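Long-range contact in kunitz-type conkunitzin-S1 (PDB 6Q6C), which blocks voltage-activated potassium channels of the Shaker family as a venom Kunitz-type neurotoxin of the cone snail Conus striatus: residues C7-D12 and G42-F47. The protein carries 1 engineered substitution. Sequence-based numbering, arbitrary orientation.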
ATOM      1  N   CYS A   7       0.352  -6.219  -5.564  1.00 22.63           N
ATOM      2  CA  CYS A   7       0.675  -6.579  -4.173  1.00 23.43           C
ATOM      3  C   CYS A   7       2.189  -6.719  -3.984  1.00 23.78           C
ATOM      4  O   CYS A   7       2.638  -6.648  -2.817  1.00 28.41           O
ATOM      5  CB  CYS A   7      -0.004  -7.880  -3.783  1.00 24.21           C
ATOM      6  SG  CYS A   7      -1.819  -7.765  -3.925  1.00 26.01           S
ATOM      7  N   ASP A   8       2.945  -6.900  -5.083  1.00 22.77           N
ATOM      8  CA  ASP A   8       4.424  -7.042  -5.014  1.00 25.68           C
ATOM      9  C   ASP A   8       5.118  -5.710  -5.288  1.00 22.67           C
ATOM     10  O   ASP A   8       6.333  -5.709  -5.185  1.00 25.20           O
ATOM     11  CB  ASP A   8       4.886  -8.123  -5.977  1.00 31.75           C
ATOM     12  CG  ASP A   8       4.366  -9.508  -5.596  1.00 43.89           C
ATOM     13  OD1 ASP A   8       4.012  -9.759  -4.401  1.00 42.29           O
ATOM     14  OD2 ASP A   8       4.264 -10.304  -6.476  1.00 69.66           O
ATOM     15  N   LEU A   9       4.379  -4.635  -5.510  1.00 19.06           N
ATOM     16  CA  LEU A   9       5.042  -3.350  -5.771  1.00 18.35           C
ATOM     17  C   LEU A   9       5.630  -2.795  -4.477  1.00 18.38           C
ATOM     18  O   LEU A   9       5.094  -2.999  -3.401  1.00 18.99           O
ATOM     19  CB  LEU A   9       4.045  -2.361  -6.366  1.00 19.30           C
ATOM     20  CG  LEU A   9       3.511  -2.675  -7.767  1.00 22.03           C
ATOM     21  CD1 LEU A   9       2.386  -1.743  -8.102  1.00 23.06           C
ATOM     22  CD2 LEU A   9       4.586  -2.584  -8.833  1.00 28.93           C
ATOM     23  N   PRO A  10       6.726  -2.035  -4.555  1.00 18.97           N
ATOM     24  CA  PRO A  10       7.324  -1.441  -3.355  1.00 19.73           C
ATOM     25  C   PRO A  10       6.402  -0.399  -2.758  1.00 18.37           C
ATOM     26  O   PRO A  10       5.668   0.302  -3.467  1.00 20.51           O
ATOM     27  CB  PRO A  10       8.630  -0.809  -3.881  1.00 21.22           C
ATOM     28  CG  PRO A  10       8.416  -0.619  -5.342  1.00 27.13           C
ATOM     29  CD  PRO A  10       7.417  -1.659  -5.791  1.00 22.74           C
ATOM     30  N   ALA A  11       6.544  -0.163  -1.451  1.00 16.73           N
ATOM     31  CA  ALA A  11       5.955   1.037  -0.835  1.00 17.19           C
ATOM     32  C   ALA A  11       6.515   2.256  -1.561  1.00 17.18           C
ATOM     33  O   ALA A  11       7.746   2.393  -1.642  1.00 19.42           O
ATOM     34  CB  ALA A  11       6.234   1.044   0.651  1.00 18.22           C
ATOM     35  N   ASP A  12       5.658   3.229  -1.883  1.00 17.74           N
ATOM     36  CA  ASP A  12       6.067   4.418  -2.662  1.00 17.24           C
ATOM     37  C   ASP A  12       5.402   5.648  -2.068  1.00 18.40           C
ATOM     38  O   ASP A  12       4.198   5.786  -2.170  1.00 18.37           O
ATOM     39  CB  ASP A  12       5.712   4.223  -4.132  1.00 20.50           C
ATOM     40  CG  ASP A  12       6.131   5.304  -5.075  1.00 23.76           C
ATOM     41  OD1 ASP A  12       6.500   6.376  -4.639  1.00 23.81           O
ATOM     42  OD2 ASP A  12       6.112   5.000  -6.312  1.00 30.33           O
ATOM     43  N   GLY A  42       2.029   7.976  -6.473  1.00 33.75           N
ATOM     44  CA  GLY A  42       2.445   6.677  -5.915  1.00 32.22           C
ATOM     45  C   GLY A  42       2.423   5.521  -6.907  1.00 25.31           C
ATOM     46  O   GLY A  42       2.630   5.635  -8.120  1.00 29.67           O
ATOM     47  N   ASN A  43       2.165   4.352  -6.349  1.00 20.13           N
ATOM     48  CA  ASN A  43       1.812   3.165  -7.141  1.00 20.62           C
ATOM     49  C   ASN A  43       0.577   2.515  -6.544  1.00 21.23           C
ATOM     50  O   ASN A  43       0.000   3.042  -5.619  1.00 21.57           O
ATOM     51  CB  ASN A  43       3.027   2.302  -7.303  1.00 19.79           C
ATOM     52  CG  ASN A  43       3.451   1.579  -6.042  1.00 19.22           C
ATOM     53  OD1 ASN A  43       2.635   1.296  -5.153  1.00 19.71           O
ATOM     54  ND2 ASN A  43       4.751   1.271  -5.984  1.00 21.19           N
ATOM     55  N   GLU A  44       0.149   1.423  -7.142  1.00 20.47           N
ATOM     56  CA  GLU A  44      -1.136   0.780  -6.786  1.00 21.90           C
ATOM     57  C   GLU A  44      -1.071   0.028  -5.452  1.00 18.88           C
ATOM     58  O   GLU A  44      -2.103  -0.378  -4.986  1.00 20.04           O
ATOM     59  CB  GLU A  44      -1.524  -0.132  -7.932  1.00 24.97           C
ATOM     60  CG  GLU A  44      -2.048   0.638  -9.133  1.00 30.49           C
ATOM     61  CD  GLU A  44      -2.099  -0.284 -10.343  1.00 44.09           C
ATOM     62  OE1 GLU A  44      -1.305  -1.271 -10.411  1.00 58.01           O
ATOM     63  OE2 GLU A  44      -2.921  -0.037 -11.206  1.00 69.82           O
ATOM     64  N   ASN A  45       0.097  -0.188  -4.850  1.00 19.74           N
ATOM     65  CA  ASN A  45       0.183  -0.886  -3.558  1.00 18.12           C
ATOM     66  C   ASN A  45      -0.062   0.134  -2.444  1.00 18.01           C
ATOM     67  O   ASN A  45       0.865   0.530  -1.754  1.00 18.15           O
ATOM     68  CB  ASN A  45       1.485  -1.635  -3.412  1.00 17.86           C
ATOM     69  CG  ASN A  45       1.468  -2.540  -2.217  1.00 18.71           C
ATOM     70  OD1 ASN A  45       0.483  -2.641  -1.498  1.00 17.11           O
ATOM     71  ND2 ASN A  45       2.601  -3.171  -1.969  1.00 17.88           N
ATOM     72  N   ASN A  46      -1.264   0.675  -2.426  1.00 19.08           N
ATOM     73  CA  ASN A  46      -1.576   1.905  -1.663  1.00 17.66           C
ATOM     74  C   ASN A  46      -3.045   1.841  -1.330  1.00 17.65           C
ATOM     75  O   ASN A  46      -3.853   1.969  -2.254  1.00 21.08           O
ATOM     76  CB  ASN A  46      -1.171   3.096  -2.528  1.00 18.05           C
ATOM     77  CG  ASN A  46      -1.428   4.417  -1.838  1.00 19.16           C
ATOM     78  OD1 ASN A  46      -2.319   4.506  -1.028  1.00 21.87           O
ATOM     79  ND2 ASN A  46      -0.566   5.393  -2.110  1.00 19.46           N
ATOM     80  N   PHE A  47      -3.383   1.614  -0.060  1.00 16.44           N
ATOM     81  CA  PHE A  47      -4.782   1.411   0.368  1.00 17.41           C
ATOM     82  C   PHE A  47      -5.070   2.392   1.508  1.00 15.22           C
ATOM     83  O   PHE A  47      -4.237   2.675   2.368  1.00 17.74           O
ATOM     84  CB  PHE A  47      -5.049  -0.012   0.873  1.00 18.40           C
ATOM     85  CG  PHE A  47      -4.677  -1.060  -0.150  1.00 18.51           C
ATOM     86  CD1 PHE A  47      -3.379  -1.526  -0.271  1.00 18.83           C
ATOM     87  CD2 PHE A  47      -5.661  -1.583  -0.954  1.00 18.51           C
ATOM     88  CE1 PHE A  47      -3.065  -2.427  -1.272  1.00 19.08           C
ATOM     89  CE2 PHE A  47      -5.363  -2.514  -1.943  1.00 21.83           C
ATOM     90  CZ  PHE A  47      -4.073  -2.930  -2.066  1.00 22.33           C
TER
HETATM   91  O   HOH W   1       2.019   4.583  -3.386  1.00 18.22           O
HETATM   92  O   HOH W   2       2.975   2.134  -2.473  1.00 19.07           O
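The carboxamide of Asn43 is sandwiched between Leu9 and Asp12: Leu9 lies over one face, its CB 3.7 Å from Asn43 ND2, and the methylene of Asp12 over the other, with CB 3.6 Å from the same nitrogen. At the nitrogen edge sits the Pro10 carbonyl, close to the amide plane, and Asn43 ND2 donates to Pro10 O over 2.8 Å in a nearly straight bond (164°). The second amide, Asn45, likewise has its acceptor in its own plane: its ND2 reaches Leu9 O at 2.9 Å, although the donor is tilted from the plane of that carbonyl. Its OD1 meets the edge of the Phe47 ring and accepts from the backbone N of Tyr25 in strand 20-26, so both ends of this buried amide are engaged and its rotation is fixed. With CG set between its backbone N and carbonyl carbon (chi1 72°), Asn43 also turns OD1 back onto its own loop, where the N of Asn45 donates to it over 3.0 Å and closes an Asx turn. Two waters bridge the segments. One accepts from Asn43 N and Asn46 ND2 and lies 2.8 Å from Asp12 O; the other accepts from Asp12 N and also reaches Asn45 O, at 2.7 Å, and Asn43 OD1, which links the Asx turn to segment 7-12. Asp12 OD1 itself turns to the N of Gly14, while Cys7, at the far end, is joined to Cys57 of helix 50-58. The contact thus ties the loop before the Kunitz hairpin to the loop that follows it, as in relatives such as BPTI. Its chemistry is that of two loops without regular backbone pairing, in which asparagine amides and bound water satisfy main-chain groups that strand pairing would otherwise serve.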